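Local coordinates for protein AA10A (Thermobifida fusca, PDB 5UIZ) that probably uses a bound copper ion to cleave cellulose oxidatively, as a lytic polysaccharide monooxygenase of family AA10, at residues T45-C50 against G114-M119; D120-W125 against T162-W167; F201-A206 against D210-L215. One frame throughout, in Å; residues are numbered along the deposited sequence. Where two conformers were deposited one is given.

Contact 1: T45-C50 against G114-M119; sequences TRNYGC and GRYRSM
NH1 of R46 donates to the main-chain O of M119 at 2.7 Å. The acceptor sits at the guanidinium edge, 5° out of plane, and the donor approaches nearly along the carbonyl (C=O...N 167°). R46 runs extended from CG to NE. M119 instead bends at chi2 and chi3 and, in the conformer described, sets SD 3.4 Å from CB of R46. A second conformer was modelled, so that packing is less certain. ND2 of N47 comes within 3.6 Å of CE1 of Y116, the amide and ring planes almost perpendicular at 86°, while N47 ND2 is hydrogen-bonded to A80 O. These residues join helix 46-54, the first after strand 38-42, to the chain beyond helix 111-114, in the helical region beside the beta-sandwich core expected of this family. T45 is the N-cap of that helix, its OG1 taking a weak bond from Y48 N. In the second shell, R115 lies against the Y116 ring: CD sits 3.5 Å above one face, toward its rim, and NH1 donates to Y116 OH at 3.0 Å. N83 O also binds that hydroxyl. NE of R46 forms a salt bridge with D218, and W125 adds a cation-pi contact to the guanidinium.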
loop_
_atom_site.group_PDB
_atom_site.type_symbol
_atom_site.label_atom_id
_atom_site.label_comp_id
_atom_site.label_asym_id
_atom_site.label_seq_id
_atom_site.Cartn_x
_atom_site.Cartn_y
_atom_site.Cartn_z
ATOM N N THR A 45 1.577 4.729 2.305
ATOM C CA THR A 45 0.645 3.622 2.333
ATOM C C THR A 45 -0.415 3.822 3.433
ATOM O O THR A 45 -0.309 4.676 4.283
ATOM C CB THR A 45 1.360 2.268 2.596
ATOM O OG1 THR A 45 2.189 2.365 3.754
ATOM C CG2 THR A 45 2.201 1.920 1.466
ATOM N N ARG A 46 -1.413 2.986 3.416
ATOM C CA ARG A 46 -2.433 3.020 4.421
ATOM C C ARG A 46 -1.919 2.840 5.851
ATOM O O ARG A 46 -2.280 3.643 6.699
ATOM C CB ARG A 46 -3.532 1.997 4.102
ATOM C CG ARG A 46 -4.372 2.406 2.918
ATOM C CD ARG A 46 -5.447 1.384 2.565
ATOM N NE ARG A 46 -6.257 1.913 1.457
ATOM C CZ ARG A 46 -7.277 1.286 0.865
ATOM N NH1 ARG A 46 -7.650 0.058 1.212
ATOM N NH2 ARG A 46 -7.950 1.895 -0.076
ATOM N N ASN A 47 -1.136 1.797 6.114
ATOM C CA ASN A 47 -0.757 1.499 7.483
ATOM C C ASN A 47 0.404 2.412 7.906
ATOM O O ASN A 47 0.462 2.788 9.053
ATOM C CB ASN A 47 -0.495 -0.026 7.768
ATOM C CG ASN A 47 0.605 -0.599 6.924
ATOM O OD1 ASN A 47 0.820 -0.121 5.829
ATOM N ND2 ASN A 47 1.289 -1.616 7.407
ATOM N N TYR A 48 1.274 2.827 6.990
ATOM C CA TYR A 48 2.355 3.717 7.359
ATOM C C TYR A 48 1.750 5.024 7.807
ATOM O O TYR A 48 2.152 5.581 8.813
ATOM C CB TYR A 48 3.326 3.964 6.215
ATOM C CG TYR A 48 4.401 4.927 6.550
ATOM C CD1 TYR A 48 5.365 4.566 7.454
ATOM C CD2 TYR A 48 4.446 6.200 6.016
ATOM C CE1 TYR A 48 6.393 5.421 7.803
ATOM C CE2 TYR A 48 5.475 7.100 6.387
ATOM C CZ TYR A 48 6.428 6.690 7.305
ATOM O OH TYR A 48 7.471 7.547 7.661
ATOM N N GLY A 49 0.757 5.479 7.057
ATOM C CA GLY A 49 0.137 6.738 7.314
ATOM C C GLY A 49 -0.637 6.709 8.621
ATOM O O GLY A 49 -0.575 7.621 9.420
ATOM N N CYS A 50 -1.393 5.663 8.813
ATOM C CA CYS A 50 -2.051 5.470 10.078
ATOM C C CYS A 50 -1.083 5.504 11.263
ATOM O O CYS A 50 -1.423 6.073 12.266
ATOM C CB CYS A 50 -2.799 4.141 10.081
ATOM S SG CYS A 50 -4.403 4.246 9.230
ATOM N N GLY A 114 -3.702 -12.574 9.107
ATOM C CA GLY A 114 -4.666 -11.485 9.027
ATOM C C GLY A 114 -4.249 -10.223 9.719
ATOM O O GLY A 114 -5.065 -9.355 9.925
ATOM N N ARG A 115 -2.992 -10.098 10.123
ATOM C CA ARG A 115 -2.575 -8.878 10.860
ATOM C C ARG A 115 -3.028 -7.523 10.182
ATOM O O ARG A 115 -3.455 -6.583 10.837
ATOM C CB ARG A 115 -1.065 -8.859 11.063
ATOM C CG ARG A 115 -0.637 -7.584 11.780
ATOM C CD ARG A 115 0.846 -7.412 11.902
ATOM N NE ARG A 115 1.553 -8.513 12.531
ATOM C CZ ARG A 115 2.805 -8.892 12.194
ATOM N NH1 ARG A 115 3.517 -8.303 11.211
ATOM N NH2 ARG A 115 3.352 -9.907 12.846
ATOM N N TYR A 116 -2.913 -7.462 8.866
ATOM C CA TYR A 116 -3.201 -6.250 8.117
ATOM C C TYR A 116 -4.564 -6.280 7.464
ATOM O O TYR A 116 -4.803 -5.532 6.493
ATOM C CB TYR A 116 -2.134 -6.060 7.063
ATOM C CG TYR A 116 -0.743 -6.068 7.674
ATOM C CD1 TYR A 116 -0.215 -4.918 8.272
ATOM C CD2 TYR A 116 0.056 -7.199 7.610
ATOM C CE1 TYR A 116 1.080 -4.912 8.786
ATOM C CE2 TYR A 116 1.325 -7.212 8.182
ATOM C CZ TYR A 116 1.830 -6.054 8.769
ATOM O OH TYR A 116 3.118 -6.051 9.316
ATOM N N ARG A 117 -5.480 -7.092 7.976
ATOM C CA ARG A 117 -6.793 -7.249 7.283
ATOM C C ARG A 117 -7.627 -5.957 7.244
ATOM O O ARG A 117 -8.447 -5.751 6.350
ATOM C CB ARG A 117 -7.577 -8.411 7.869
ATOM C CG ARG A 117 -8.180 -8.089 9.205
ATOM C CD ARG A 117 -8.729 -9.284 9.947
ATOM N NE ARG A 117 -9.294 -8.819 11.237
ATOM C CZ ARG A 117 -9.514 -9.575 12.323
ATOM N NH1 ARG A 117 -9.208 -10.867 12.326
ATOM N NH2 ARG A 117 -10.043 -9.036 13.423
ATOM N N SER A 118 -7.415 -5.064 8.211
ATOM C CA SER A 118 -8.138 -3.779 8.219
ATOM C C SER A 118 -7.769 -2.820 7.027
ATOM O O SER A 118 -8.491 -1.893 6.722
ATOM C CB SER A 118 -7.925 -3.075 9.596
ATOM O OG SER A 118 -6.546 -2.806 9.749
ATOM N N MET A 119 -6.644 -3.074 6.387
ATOM C CA MET A 119 -6.235 -2.359 5.182
ATOM C C MET A 119 -7.131 -2.628 4.014
ATOM O O MET A 119 -7.120 -1.864 3.084
ATOM C CB MET A 119 -4.821 -2.765 4.755
ATOM C CG MET A 119 -3.727 -2.363 5.705
ATOM S SD MET A 119 -3.917 -0.658 6.193
ATOM C CE MET A 119 -4.358 -0.764 7.918
#

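Contact 2: D120-W125 against T162-W167; sequences DAVGPW and TQPLTW
V122 and T162 bring their CA atoms to 5.8 Å where two irregular segments meet, neither of them helix or strand. One is the connection leading to strand 128-130, the other the loop between strands 146-154 and 170-175, so this is loop-against-loop packing at the surface of the beta-sandwich, well away from the copper. From the first loop V122 does nearly all the touching, and it meets mostly backbone. The two methyls spread along the other chain because chi1 (163°) turns CG1 away from the valine's N and leaves CG2 beside it. CG1 abuts the T162 backbone, 3.4 Å from its C and tight against its CA at 3.5 Å. CG2 lies over the next peptide, 3.6 Å from P164 N, and also reaches CB of the proline ring at 4.2 Å. The polar tie is a single water: it donates to D120 O and accepts from L165 N at 2.9 Å, bridging the two main chains. Around V122 the first loop is shaped by G123, extended with a positive phi, and by P124, the centre of an inverse gamma turn. W125 closes the loop on itself: its NE1 donates to A121 O at 2.9 Å, the oxygen within 1° of the indole plane but the donor 39° above the carbonyl plane.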
loop_
_atom_site.group_PDB
_atom_site.type_symbol
_atom_site.label_atom_id
_atom_site.label_comp_id
_atom_site.label_asym_id
_atom_site.label_seq_id
_atom_site.Cartn_x
_atom_site.Cartn_y
_atom_site.Cartn_z
ATOM N N ASP A 120 -7.844 -3.746 4.058
ATOM C CA ASP A 120 -8.813 -4.133 3.081
ATOM C C ASP A 120 -10.155 -3.410 3.231
ATOM O O ASP A 120 -11.032 -3.619 2.397
ATOM C CB ASP A 120 -9.097 -5.658 3.179
ATOM C CG ASP A 120 -7.907 -6.557 2.745
ATOM O OD1 ASP A 120 -7.049 -6.105 1.891
ATOM O OD2 ASP A 120 -7.880 -7.736 3.207
ATOM N N ALA A 121 -10.351 -2.622 4.288
ATOM C CA ALA A 121 -11.663 -2.043 4.516
ATOM C C ALA A 121 -11.953 -0.958 3.478
ATOM O O ALA A 121 -11.056 -0.328 2.926
ATOM C CB ALA A 121 -11.837 -1.531 5.964
ATOM N N VAL A 122 -13.241 -0.743 3.279
ATOM C CA VAL A 122 -13.771 0.165 2.294
ATOM C C VAL A 122 -14.185 1.420 3.041
ATOM O O VAL A 122 -14.925 1.355 4.017
ATOM C CB VAL A 122 -14.920 -0.570 1.574
ATOM C CG1 VAL A 122 -15.831 0.339 0.823
ATOM C CG2 VAL A 122 -14.340 -1.624 0.617
ATOM N N GLY A 123 -13.692 2.573 2.590
ATOM C CA GLY A 123 -14.226 3.855 3.035
ATOM C C GLY A 123 -13.328 5.004 2.693
ATOM O O GLY A 123 -12.495 4.861 1.833
ATOM N N PRO A 124 -13.507 6.161 3.343
ATOM C CA PRO A 124 -12.777 7.417 3.034
ATOM C C PRO A 124 -11.381 7.463 3.611
ATOM O O PRO A 124 -11.079 8.288 4.506
ATOM C CB PRO A 124 -13.634 8.484 3.683
ATOM C CG PRO A 124 -14.311 7.794 4.836
ATOM C CD PRO A 124 -14.527 6.364 4.387
ATOM N N TRP A 125 -10.519 6.598 3.106
ATOM C CA TRP A 125 -9.110 6.584 3.508
ATOM C C TRP A 125 -8.458 7.946 3.208
ATOM O O TRP A 125 -8.743 8.555 2.171
ATOM C CB TRP A 125 -8.341 5.483 2.738
ATOM C CG TRP A 125 -8.650 4.099 3.122
ATOM C CD1 TRP A 125 -9.559 3.305 2.565
ATOM C CD2 TRP A 125 -8.064 3.350 4.191
ATOM N NE1 TRP A 125 -9.581 2.097 3.189
ATOM C CE2 TRP A 125 -8.668 2.093 4.190
ATOM C CE3 TRP A 125 -7.088 3.621 5.136
ATOM C CZ2 TRP A 125 -8.321 1.082 5.090
ATOM C CZ3 TRP A 125 -6.753 2.647 6.020
ATOM C CH2 TRP A 125 -7.390 1.370 6.001
ATOM N N THR A 162 -16.516 2.878 -1.635
ATOM C CA THR A 162 -17.627 1.912 -1.674
ATOM C C THR A 162 -17.294 0.541 -2.228
ATOM O O THR A 162 -18.139 -0.355 -2.164
ATOM C CB THR A 162 -18.830 2.392 -2.534
ATOM O OG1 THR A 162 -18.413 2.606 -3.887
ATOM C CG2 THR A 162 -19.329 3.662 -2.060
ATOM N N GLN A 163 -16.085 0.350 -2.723
ATOM C CA GLN A 163 -15.776 -0.852 -3.506
ATOM C C GLN A 163 -14.468 -1.385 -3.032
ATOM O O GLN A 163 -13.520 -0.637 -2.868
ATOM C CB GLN A 163 -15.547 -0.556 -5.003
ATOM C CG GLN A 163 -16.736 -0.040 -5.792
ATOM C CD GLN A 163 -16.332 0.151 -7.252
ATOM O OE1 GLN A 163 -16.060 1.286 -7.727
ATOM N NE2 GLN A 163 -16.247 -0.985 -7.969
ATOM N N PRO A 164 -14.414 -2.685 -2.830
ATOM C CA PRO A 164 -13.147 -3.311 -2.506
ATOM C C PRO A 164 -12.170 -3.315 -3.666
ATOM O O PRO A 164 -12.558 -3.332 -4.821
ATOM C CB PRO A 164 -13.552 -4.744 -2.138
ATOM C CG PRO A 164 -14.842 -4.993 -2.816
ATOM C CD PRO A 164 -15.509 -3.666 -2.964
ATOM N N LEU A 165 -10.895 -3.347 -3.330
ATOM C CA LEU A 165 -9.864 -3.372 -4.311
ATOM C C LEU A 165 -9.759 -4.743 -4.953
ATOM O O LEU A 165 -9.618 -5.718 -4.257
ATOM C CB LEU A 165 -8.545 -2.942 -3.680
ATOM C CG LEU A 165 -7.429 -2.738 -4.729
ATOM C CD1 LEU A 165 -7.762 -1.579 -5.650
ATOM C CD2 LEU A 165 -6.068 -2.496 -4.048
ATOM N N THR A 166 -9.784 -4.800 -6.293
ATOM C CA THR A 166 -9.687 -6.047 -7.008
ATOM C C THR A 166 -8.654 -5.898 -8.120
ATOM O O THR A 166 -8.298 -4.760 -8.538
ATOM C CB THR A 166 -11.009 -6.429 -7.701
ATOM O OG1 THR A 166 -11.284 -5.485 -8.741
ATOM C CG2 THR A 166 -12.192 -6.453 -6.759
ATOM N N TRP A 167 -8.206 -7.045 -8.615
ATOM C CA TRP A 167 -7.272 -7.058 -9.721
ATOM C C TRP A 167 -7.888 -6.463 -10.949
ATOM O O TRP A 167 -7.225 -5.691 -11.576
ATOM C CB TRP A 167 -6.754 -8.451 -10.040
ATOM C CG TRP A 167 -5.901 -8.941 -8.993
ATOM C CD1 TRP A 167 -6.245 -9.800 -7.956
ATOM C CD2 TRP A 167 -4.550 -8.592 -8.792
ATOM N NE1 TRP A 167 -5.154 -10.016 -7.159
ATOM C CE2 TRP A 167 -4.108 -9.269 -7.628
ATOM C CE3 TRP A 167 -3.659 -7.766 -9.469
ATOM C CZ2 TRP A 167 -2.804 -9.171 -7.167
ATOM C CZ3 TRP A 167 -2.385 -7.672 -9.013
ATOM C CH2 TRP A 167 -1.957 -8.367 -7.875
HETATM O O HOH W 1 -10.094 -3.691 -0.582
#

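Contact 3: F201-A206 against D210-L215; sequences FTIWKA and DQTYYL
W204 and Y213 face each other across an antiparallel beta hairpin, strand 198-206 against 211-221, and form a tightly packed patch. Their rings form an offset stack, centroids 4.1 Å apart and planes at 20°, with CZ3 of W204 over the centre of the tyrosine ring. Backbone bonds run both ways between the two residues, Y213 N to W204 O being 2.7 Å. Y213 lies at the copper site, probably the active site. Its side chain comes about 3 Å from the copper, which H37 and H144 bind, and this is consistent with the axial aromatic residue of AA10 enzymes. Its hydroxyl donates to Q211 OE1 at 2.8 Å and is also hydrogen-bonded to H37 N, so the ring is held at its face and at its far end. On the other side of the sheet I203 packs closely, CG2 only 3.5 Å from CG2 of T212, and F201 CZ meets CD1 of Y214 at 3.7 Å, the two side chains meeting at a slant. Packing slackens toward the turn, where K205 and D210 are partly exposed. The lysine bends at chi2 and chi4, laying CD beside T212 OG1, yet its NZ stays 4.5 Å from D210 OD1, too far for an ion pair. That ammonium instead pairs with D147, and it donates to A206 O at 3.0 Å, with a C=O...N angle of 178°.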
loop_
_atom_site.group_PDB
_atom_site.type_symbol
_atom_site.label_atom_id
_atom_site.label_comp_id
_atom_site.label_asym_id
_atom_site.label_seq_id
_atom_site.Cartn_x
_atom_site.Cartn_y
_atom_site.Cartn_z
ATOM N N PHE A 201 -1.396 0.732 -6.019
ATOM C CA PHE A 201 -0.928 -0.541 -5.466
ATOM C C PHE A 201 0.479 -0.923 -5.949
ATOM O O PHE A 201 0.690 -1.188 -7.135
ATOM C CB PHE A 201 -1.966 -1.603 -5.781
ATOM C CG PHE A 201 -1.688 -2.917 -5.167
ATOM C CD1 PHE A 201 -1.632 -3.040 -3.824
ATOM C CD2 PHE A 201 -1.487 -4.056 -5.961
ATOM C CE1 PHE A 201 -1.372 -4.270 -3.214
ATOM C CE2 PHE A 201 -1.218 -5.265 -5.368
ATOM C CZ PHE A 201 -1.176 -5.381 -3.986
ATOM N N THR A 202 1.433 -0.910 -5.040
ATOM C CA THR A 202 2.845 -1.156 -5.336
ATOM C C THR A 202 3.280 -2.552 -4.812
ATOM O O THR A 202 3.059 -2.903 -3.637
ATOM C CB THR A 202 3.731 -0.065 -4.705
ATOM O OG1 THR A 202 3.353 1.200 -5.216
ATOM C CG2 THR A 202 5.184 -0.268 -5.027
ATOM N N ILE A 203 3.821 -3.336 -5.734
ATOM C CA ILE A 203 4.420 -4.614 -5.472
ATOM C C ILE A 203 5.945 -4.489 -5.523
ATOM O O ILE A 203 6.569 -4.182 -6.553
ATOM C CB ILE A 203 4.005 -5.692 -6.488
ATOM C CG1 ILE A 203 2.479 -5.775 -6.621
ATOM C CG2 ILE A 203 4.513 -7.063 -6.031
ATOM C CD1 ILE A 203 2.059 -6.810 -7.664
ATOM N N TRP A 204 6.544 -4.771 -4.383
ATOM C CA TRP A 204 7.960 -4.659 -4.239
ATOM C C TRP A 204 8.463 -6.036 -3.947
ATOM O O TRP A 204 8.091 -6.641 -2.965
ATOM C CB TRP A 204 8.309 -3.622 -3.142
ATOM C CG TRP A 204 9.677 -3.778 -2.590
ATOM C CD1 TRP A 204 10.811 -4.089 -3.279
ATOM C CD2 TRP A 204 10.053 -3.638 -1.234
ATOM N NE1 TRP A 204 11.871 -4.134 -2.426
ATOM C CE2 TRP A 204 11.441 -3.855 -1.165
ATOM C CE3 TRP A 204 9.356 -3.302 -0.071
ATOM C CZ2 TRP A 204 12.158 -3.819 0.034
ATOM C CZ3 TRP A 204 10.056 -3.257 1.148
ATOM C CH2 TRP A 204 11.445 -3.531 1.191
ATOM N N LYS A 205 9.302 -6.534 -4.854
ATOM C CA LYS A 205 9.918 -7.839 -4.750
ATOM C C LYS A 205 11.360 -7.619 -4.268
ATOM O O LYS A 205 12.183 -7.034 -4.997
ATOM C CB LYS A 205 9.945 -8.517 -6.136
ATOM C CG LYS A 205 10.802 -9.764 -6.197
ATOM C CD LYS A 205 10.249 -10.832 -5.259
ATOM C CE LYS A 205 10.900 -12.198 -5.481
ATOM N NZ LYS A 205 12.338 -12.196 -5.139
ATOM N N ALA A 206 11.626 -8.041 -3.042
ATOM C CA ALA A 206 12.938 -7.928 -2.428
ATOM C C ALA A 206 13.877 -8.873 -3.104
ATOM O O ALA A 206 13.427 -9.870 -3.673
ATOM C CB ALA A 206 12.871 -8.239 -0.939
ATOM N N ASP A 210 12.661 -14.840 -1.682
ATOM C CA ASP A 210 11.374 -14.635 -2.374
ATOM C C ASP A 210 10.461 -14.029 -1.300
ATOM O O ASP A 210 9.822 -14.727 -0.549
ATOM C CB ASP A 210 10.837 -15.930 -2.947
ATOM C CG ASP A 210 9.512 -15.765 -3.611
ATOM O OD1 ASP A 210 8.934 -14.652 -3.621
ATOM O OD2 ASP A 210 9.061 -16.773 -4.162
ATOM N N GLN A 211 10.541 -12.714 -1.176
ATOM C CA GLN A 211 9.737 -11.972 -0.235
ATOM C C GLN A 211 9.196 -10.800 -1.009
ATOM O O GLN A 211 9.956 -10.049 -1.678
ATOM C CB GLN A 211 10.615 -11.488 0.906
ATOM C CG GLN A 211 9.876 -10.645 1.942
ATOM C CD GLN A 211 10.726 -10.533 3.173
ATOM O OE1 GLN A 211 11.419 -9.560 3.335
ATOM N NE2 GLN A 211 10.752 -11.598 3.996
ATOM N N THR A 212 7.895 -10.628 -0.920
ATOM C CA THR A 212 7.219 -9.664 -1.698
ATOM C C THR A 212 6.366 -8.810 -0.756
ATOM O O THR A 212 5.600 -9.348 0.016
ATOM C CB THR A 212 6.342 -10.345 -2.753
ATOM O OG1 THR A 212 7.134 -11.216 -3.558
ATOM C CG2 THR A 212 5.739 -9.295 -3.650
ATOM N N TYR A 213 6.509 -7.486 -0.898
ATOM C CA TYR A 213 5.707 -6.492 -0.207
ATOM C C TYR A 213 4.585 -5.969 -1.054
ATOM O O TYR A 213 4.751 -5.722 -2.297
ATOM C CB TYR A 213 6.609 -5.343 0.210
ATOM C CG TYR A 213 7.627 -5.788 1.226
ATOM C CD1 TYR A 213 8.743 -6.507 0.845
ATOM C CD2 TYR A 213 7.471 -5.487 2.577
ATOM C CE1 TYR A 213 9.678 -6.933 1.783
ATOM C CE2 TYR A 213 8.400 -5.906 3.520
ATOM C CZ TYR A 213 9.494 -6.646 3.113
ATOM O OH TYR A 213 10.422 -7.056 4.033
ATOM N N TYR A 214 3.457 -5.750 -0.384
ATOM C CA TYR A 214 2.205 -5.338 -1.002
ATOM C C TYR A 214 1.709 -4.046 -0.359
ATOM O O TYR A 214 1.286 -4.022 0.785
ATOM C CB TYR A 214 1.167 -6.454 -0.908
ATOM C CG TYR A 214 1.584 -7.671 -1.708
ATOM C CD1 TYR A 214 1.587 -7.649 -3.089
ATOM C CD2 TYR A 214 2.009 -8.822 -1.075
ATOM C CE1 TYR A 214 1.989 -8.777 -3.808
ATOM C CE2 TYR A 214 2.476 -9.913 -1.774
ATOM C CZ TYR A 214 2.447 -9.908 -3.120
ATOM O OH TYR A 214 2.843 -11.032 -3.823
ATOM N N LEU A 215 1.759 -2.977 -1.126
ATOM C CA LEU A 215 1.709 -1.618 -0.596
ATOM C C LEU A 215 0.624 -0.811 -1.237
ATOM O O LEU A 215 0.783 -0.375 -2.366
ATOM C CB LEU A 215 3.074 -0.947 -0.821
ATOM C CG LEU A 215 4.217 -1.817 -0.246
ATOM C CD1 LEU A 215 5.604 -1.405 -0.703
ATOM C CD2 LEU A 215 4.119 -1.940 1.282
HETATM O O HOH W 2 1.777 2.218 -3.144
#

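In the fold
Contacts 1 and 3 are buried, contact 2 lies at the surface, and their chemistry follows. Contact 3 joins two strands of one sheet by regular backbone bonds and aromatic packing; contact 1 holds a helix to a loop through a charged side chain and mixed polar and apolar touches; contact 2 relies on one valine and a water. The second segment of contact 1 runs straight on into the first of contact 2, and the two meet where S118 O lies 3.4 Å from W125 CZ2. Contact 3 reaches the others more lightly, by L215 against T45 and by F201 against W167. It alone of the three has a side chain beside the copper, whereas contact 2 is remote from it.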